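Local coordinates for protein AT5g51070/K3K7_27 (Arabidopsis thaliana, PDB 5GKM) that probably acts as an ATP-dependent Clp-family chaperone associated with the caseinolytic protease, the part described here being its helical N-terminal domain, at residues I19-E24 against Q36-G41; G41-D46 against I57-A62. All coordinates share one frame; numbering follows the deposited sequence.

Contact 1: I19-E24 against Q36-G41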
loop_
_atom_site.group_PDB
_atom_site.type_symbol
_atom_site.label_atom_id
_atom_site.label_comp_id
_atom_site.label_asym_id
_atom_site.label_seq_id
_atom_site.Cartn_x
_atom_site.Cartn_y
_atom_site.Cartn_z
ATOM N N ILE A 19 -0.978 7.120 6.054
ATOM C CA ILE A 19 -2.155 7.851 6.504
ATOM C C ILE A 19 -3.276 7.781 5.454
ATOM O O ILE A 19 -4.420 7.645 5.780
ATOM C CB ILE A 19 -1.772 9.308 6.810
ATOM C CG1 ILE A 19 -0.911 9.340 8.056
ATOM C CG2 ILE A 19 -2.987 10.176 6.989
ATOM C CD1 ILE A 19 -0.153 10.616 8.269
ATOM N N PHE A 20 -2.921 7.915 4.191
ATOM C CA PHE A 20 -3.919 7.850 3.145
ATOM C C PHE A 20 -4.522 6.476 3.136
ATOM O O PHE A 20 -5.605 6.334 2.779
ATOM C CB PHE A 20 -3.409 8.224 1.750
ATOM C CG PHE A 20 -3.000 9.655 1.599
ATOM C CD1 PHE A 20 -3.372 10.601 2.499
ATOM C CD2 PHE A 20 -2.282 10.054 0.512
ATOM C CE1 PHE A 20 -2.979 11.913 2.347
ATOM C CE2 PHE A 20 -1.911 11.360 0.329
ATOM C CZ PHE A 20 -2.245 12.296 1.259
ATOM N N SER A 21 -3.696 5.485 3.457
ATOM C CA SER A 21 -4.343 4.077 3.465
ATOM C C SER A 21 -5.557 3.837 4.485
ATOM O O SER A 21 -6.508 3.259 4.200
ATOM C CB SER A 21 -3.276 2.985 3.651
ATOM O OG SER A 21 -2.785 2.883 4.995
ATOM N N GLN A 22 -5.333 4.572 5.566
ATOM C CA GLN A 22 -6.324 4.685 6.626
ATOM C C GLN A 22 -7.562 5.432 6.147
ATOM O O GLN A 22 -8.627 4.973 6.319
ATOM C CB GLN A 22 -5.760 5.327 7.861
ATOM C CG GLN A 22 -4.658 4.520 8.533
ATOM C CD GLN A 22 -3.979 5.281 9.643
ATOM O OE1 GLN A 22 -3.498 6.340 9.464
ATOM N NE2 GLN A 22 -3.993 4.720 10.792
ATOM N N LYS A 23 -7.335 6.540 5.479
ATOM C CA LYS A 23 -8.448 7.253 4.901
ATOM C C LYS A 23 -9.179 6.459 3.855
ATOM O O LYS A 23 -10.356 6.489 3.801
ATOM C CB LYS A 23 -8.009 8.531 4.247
ATOM C CG LYS A 23 -7.299 9.457 5.159
ATOM C CD LYS A 23 -8.176 10.021 6.248
ATOM C CE LYS A 23 -9.523 10.557 5.775
ATOM N NZ LYS A 23 -9.454 11.538 4.677
ATOM N N GLU A 24 -8.446 5.780 2.992
ATOM C CA GLU A 24 -9.066 4.995 1.959
ATOM C C GLU A 24 -9.905 3.849 2.495
ATOM O O GLU A 24 -10.937 3.564 1.992
ATOM C CB GLU A 24 -8.056 4.471 0.954
ATOM C CG GLU A 24 -7.368 5.573 0.177
ATOM C CD GLU A 24 -8.262 6.311 -0.804
ATOM O OE1 GLU A 24 -9.053 5.727 -1.471
ATOM O OE2 GLU A 24 -8.126 7.501 -0.891
ATOM N N GLN A 36 -4.936 -4.180 0.232
ATOM C CA GLN A 36 -5.527 -3.450 -0.880
ATOM C C GLN A 36 -5.725 -1.949 -0.550
ATOM O O GLN A 36 -5.710 -1.134 -1.390
ATOM C CB GLN A 36 -6.824 -4.096 -1.393
ATOM C CG GLN A 36 -8.016 -3.983 -0.460
ATOM C CD GLN A 36 -8.098 -5.091 0.559
ATOM O OE1 GLN A 36 -7.146 -5.749 0.857
ATOM N NE2 GLN A 36 -9.285 -5.288 1.067
ATOM N N HIS A 37 -5.978 -1.663 0.708
ATOM C CA HIS A 37 -6.068 -0.305 1.152
ATOM C C HIS A 37 -4.751 0.423 1.143
ATOM O O HIS A 37 -4.672 1.569 0.860
ATOM C CB HIS A 37 -6.775 -0.195 2.492
ATOM C CG HIS A 37 -8.018 -1.017 2.564
ATOM N ND1 HIS A 37 -8.222 -1.962 3.496
ATOM C CD2 HIS A 37 -9.134 -1.020 1.754
ATOM C CE1 HIS A 37 -9.400 -2.534 3.281
ATOM N NE2 HIS A 37 -9.964 -1.947 2.221
ATOM N N LEU A 38 -3.722 -0.304 1.524
ATOM C CA LEU A 38 -2.382 0.233 1.433
ATOM C C LEU A 38 -2.036 0.559 -0.039
ATOM O O LEU A 38 -1.429 1.525 -0.315
ATOM C CB LEU A 38 -1.386 -0.769 2.008
ATOM C CG LEU A 38 0.053 -0.289 1.966
ATOM C CD1 LEU A 38 0.266 1.033 2.706
ATOM C CD2 LEU A 38 0.968 -1.366 2.499
ATOM N N LEU A 39 -2.490 -0.294 -0.921
ATOM C CA LEU A 39 -2.259 -0.036 -2.323
ATOM C C LEU A 39 -2.923 1.267 -2.721
ATOM O O LEU A 39 -2.344 2.043 -3.383
ATOM C CB LEU A 39 -2.778 -1.194 -3.184
ATOM C CG LEU A 39 -2.713 -0.982 -4.685
ATOM C CD1 LEU A 39 -1.291 -0.795 -5.185
ATOM C CD2 LEU A 39 -3.362 -2.164 -5.368
ATOM N N LEU A 40 -4.131 1.474 -2.234
ATOM C CA LEU A 40 -4.807 2.719 -2.510
ATOM C C LEU A 40 -4.054 3.942 -1.962
ATOM O O LEU A 40 -3.938 4.898 -2.609
ATOM C CB LEU A 40 -6.244 2.718 -2.002
ATOM C CG LEU A 40 -7.205 1.723 -2.635
ATOM C CD1 LEU A 40 -8.600 1.818 -2.027
ATOM C CD2 LEU A 40 -7.317 1.939 -4.129
ATOM N N GLY A 41 -3.529 3.826 -0.758
ATOM C CA GLY A 41 -2.774 4.907 -0.202
ATOM C C GLY A 41 -1.525 5.268 -0.984
ATOM O O GLY A 41 -1.194 6.380 -1.126
#

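Contact 2: G41-D46 against I57-A62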
loop_
_atom_site.group_PDB
_atom_site.type_symbol
_atom_site.label_atom_id
_atom_site.label_comp_id
_atom_site.label_asym_id
_atom_site.label_seq_id
_atom_site.Cartn_x
_atom_site.Cartn_y
_atom_site.Cartn_z
ATOM N N GLY A 41 -3.529 3.826 -0.758
ATOM C CA GLY A 41 -2.774 4.907 -0.202
ATOM C C GLY A 41 -1.525 5.268 -0.984
ATOM O O GLY A 41 -1.194 6.380 -1.126
ATOM N N LEU A 42 -0.843 4.241 -1.455
ATOM C CA LEU A 42 0.322 4.464 -2.284
ATOM C C LEU A 42 -0.004 5.114 -3.596
ATOM O O LEU A 42 0.692 5.949 -4.029
ATOM C CB LEU A 42 1.060 3.149 -2.563
ATOM C CG LEU A 42 1.739 2.490 -1.352
ATOM C CD1 LEU A 42 2.070 1.050 -1.682
ATOM C CD2 LEU A 42 2.971 3.207 -0.858
ATOM N N ILE A 43 -1.076 4.669 -4.202
ATOM C CA ILE A 43 -1.558 5.290 -5.429
ATOM C C ILE A 43 -1.972 6.742 -5.211
ATOM O O ILE A 43 -1.608 7.584 -5.959
ATOM C CB ILE A 43 -2.708 4.483 -6.087
ATOM C CG1 ILE A 43 -2.186 3.113 -6.537
ATOM C CG2 ILE A 43 -3.306 5.220 -7.269
ATOM C CD1 ILE A 43 -3.247 2.127 -6.861
ATOM N N ALA A 44 -2.671 6.977 -4.126
ATOM C CA ALA A 44 -3.085 8.325 -3.841
ATOM C C ALA A 44 -1.905 9.281 -3.605
ATOM O O ALA A 44 -1.975 10.440 -3.874
ATOM C CB ALA A 44 -4.038 8.353 -2.666
ATOM N N GLU A 45 -0.879 8.788 -2.964
ATOM C CA GLU A 45 0.264 9.596 -2.642
ATOM C C GLU A 45 1.154 9.956 -3.841
ATOM O O GLU A 45 1.728 11.004 -3.873
ATOM C CB GLU A 45 1.052 8.959 -1.497
ATOM C CG GLU A 45 2.172 9.792 -0.906
ATOM C CD GLU A 45 3.401 9.842 -1.780
ATOM O OE1 GLU A 45 3.656 8.903 -2.508
ATOM O OE2 GLU A 45 4.086 10.829 -1.655
ATOM N N ASP A 46 1.277 9.029 -4.779
ATOM C CA ASP A 46 2.297 9.185 -5.805
ATOM C C ASP A 46 1.925 10.350 -6.745
ATOM O O ASP A 46 0.902 10.355 -7.279
ATOM C CB ASP A 46 2.431 7.842 -6.527
ATOM C CG ASP A 46 3.579 7.778 -7.506
ATOM O OD1 ASP A 46 4.204 8.765 -7.772
ATOM O OD2 ASP A 46 3.835 6.701 -7.920
ATOM N N ILE A 57 -1.933 3.963 -13.809
ATOM C CA ILE A 57 -2.953 3.723 -12.832
ATOM C C ILE A 57 -3.254 4.989 -12.076
ATOM O O ILE A 57 -2.389 5.644 -11.676
ATOM C CB ILE A 57 -2.534 2.627 -11.850
ATOM C CG1 ILE A 57 -2.560 1.282 -12.539
ATOM C CG2 ILE A 57 -3.473 2.535 -10.657
ATOM C CD1 ILE A 57 -1.903 0.187 -11.754
ATOM N N THR A 58 -4.524 5.248 -11.856
ATOM C CA THR A 58 -4.970 6.408 -11.121
ATOM C C THR A 58 -5.871 5.985 -9.999
ATOM O O THR A 58 -6.425 4.958 -10.060
ATOM C CB THR A 58 -5.799 7.415 -11.981
ATOM O OG1 THR A 58 -6.905 6.767 -12.574
ATOM C CG2 THR A 58 -4.958 8.021 -13.007
ATOM N N ILE A 59 -6.002 6.845 -9.003
ATOM C CA ILE A 59 -6.727 6.522 -7.802
ATOM C C ILE A 59 -8.215 6.204 -8.019
ATOM O O ILE A 59 -8.714 5.300 -7.431
ATOM C CB ILE A 59 -6.479 7.584 -6.712
ATOM C CG1 ILE A 59 -7.060 7.157 -5.388
ATOM C CG2 ILE A 59 -6.990 8.959 -7.116
ATOM C CD1 ILE A 59 -6.411 5.961 -4.768
ATOM N N ASP A 60 -8.877 6.932 -8.892
ATOM C CA ASP A 60 -10.274 6.627 -9.091
ATOM C C ASP A 60 -10.557 5.274 -9.650
ATOM O O ASP A 60 -11.432 4.590 -9.230
ATOM C CB ASP A 60 -10.949 7.742 -9.889
ATOM C CG ASP A 60 -11.141 9.010 -9.047
ATOM O OD1 ASP A 60 -11.566 8.943 -7.857
ATOM O OD2 ASP A 60 -10.781 10.064 -9.569
ATOM N N LYS A 61 -9.768 4.897 -10.614
ATOM C CA LYS A 61 -9.888 3.573 -11.153
ATOM C C LYS A 61 -9.565 2.513 -10.129
ATOM O O LYS A 61 -10.236 1.567 -10.026
ATOM C CB LYS A 61 -8.983 3.406 -12.369
ATOM C CG LYS A 61 -9.404 4.207 -13.573
ATOM C CD LYS A 61 -10.693 3.692 -14.155
ATOM C CE LYS A 61 -10.931 4.299 -15.537
ATOM N NZ LYS A 61 -11.474 5.670 -15.357
ATOM N N ALA A 62 -8.512 2.748 -9.373
ATOM C CA ALA A 62 -8.146 1.809 -8.342
ATOM C C ALA A 62 -9.232 1.661 -7.286
ATOM O O ALA A 62 -9.543 0.601 -6.929
ATOM C CB ALA A 62 -6.804 2.171 -7.721
#

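Contact 1: I19-E24 against Q36-G41
Ser21 and Gly41 bring helices 12-27 and 35-45 of the all-helical Clp N-terminal domain close together, their CA atoms only 4.1 Å apart. The short axes approach to 7.3 Å at 119° between their N-to-C directions, a tight helix-helix crossing at which a glycine and a serine stand: the CA of Gly41, which carries no side chain, lies 3.8 Å from Ser21 N. Ser21 fills the neighbouring position, its CB lying 3.4 Å from His37 O and also touching the CA of Leu38. In one of two conformers its OG is hydrogen-bonded to Ile18 O of its own helix. Leu38 CD1 reaches back to this same CB.

One turn further along helix 12-27, Glu24 and Leu40 pass each other at about a right angle. With CG anti to its carbonyl carbon (chi1 -64°), Glu24 sets CG 3.8 Å from Leu40 CB, and the bend at the second torsion (chi2 -69°) then carries the carboxylate round until OE1 lies near Leu40 CD1. The carboxylate stays beside Leu40, and OE1 forms a salt bridge with Arg63 NE of helix 59-71. His37 contributes its CB, next to Ser21 O, whereas its ND1 is hydrogen-bonded to Tyr34 N just before the helix. On the side of the crossing nearer the end of helix 35-45, Phe20 turns its ring away and leaves CB 3.9 Å from Gly41 CA, with Gly41 O at the ring edge, 4.2 Å from CD2.

Contact 2: G41-D46 against I57-A62
Ile43 packs on the N-terminal end of helix 59-71 and the two residues leading into it, touching Ile57, Thr58, Ile59 and Ala62. This is helix-loop-helix packing within the Clp N-terminal domain, setting the C-terminal half of helix 35-45 against the start of helix 59-71. The two branches of Ile43 divide the work. CG2 sits against the backbone where the second helix starts, 3.6 Å from Ile59 N and 3.8 Å from Thr58 C, and also meets Ile59 CB. The longer branch runs past this point, and its terminal CD1 touches two methyl groups, Ala62 CB at 3.7 Å and Ile57 CG2 at 3.8 Å. With CG1 anti to the carbonyl carbon (chi1 -65°) and the branch extended beyond it (chi2 165°), CD1 reaches both. Ile43 and Ile57 cross at about a right angle.

Ile59 reaches back across the contact. Its CG1 stands anti to the backbone N (chi1 -171°), and the bend at its second torsion carries CD1 to Ala44, 3.9 Å from the amide N and 4.0 Å from CB.

Beyond this first shell, Phe52 of the connecting loop also packs on Ile43, and Ile57 rests on Leu139 and Leu142 of helix 134-142. The loop is held by Asp46, the first residue to leave helical geometry after helix 35-45: OD1 accepts a hydrogen bond from Asp48 N, while OD2 accepts one from Leu53 N and pairs with Arg156. Ser55 OG is hydrogen-bonded to Ile57 N. Polar bonding therefore shapes the connection, whereas the contact itself sets methyl and methine groups against one another and against backbone, consistent with dispersion and partial burial of apolar surface, rather than directed bonds, holding it.

How the contacts relate
From the N terminus, helix 12-27 leads through a connection into helix 35-45, and contact 1 closes this first excursion of the chain. Helix 35-45 then continues into a loop without helix or strand, which contact 2 closes at the start of helix 59-71. The two contacts follow in series, neither nested nor crossing, and share Gly41, with centres about 9 Å apart. Helix 35-45 thus joins the helices before and after it. Leu40 bridges the two sites, its O lying 3.5 Å from Ile59 CD1 and its CD2 3.6 Å from Ala62 CB, and Phe20 CD2 reaches Ala44 CB at 4.0 Å.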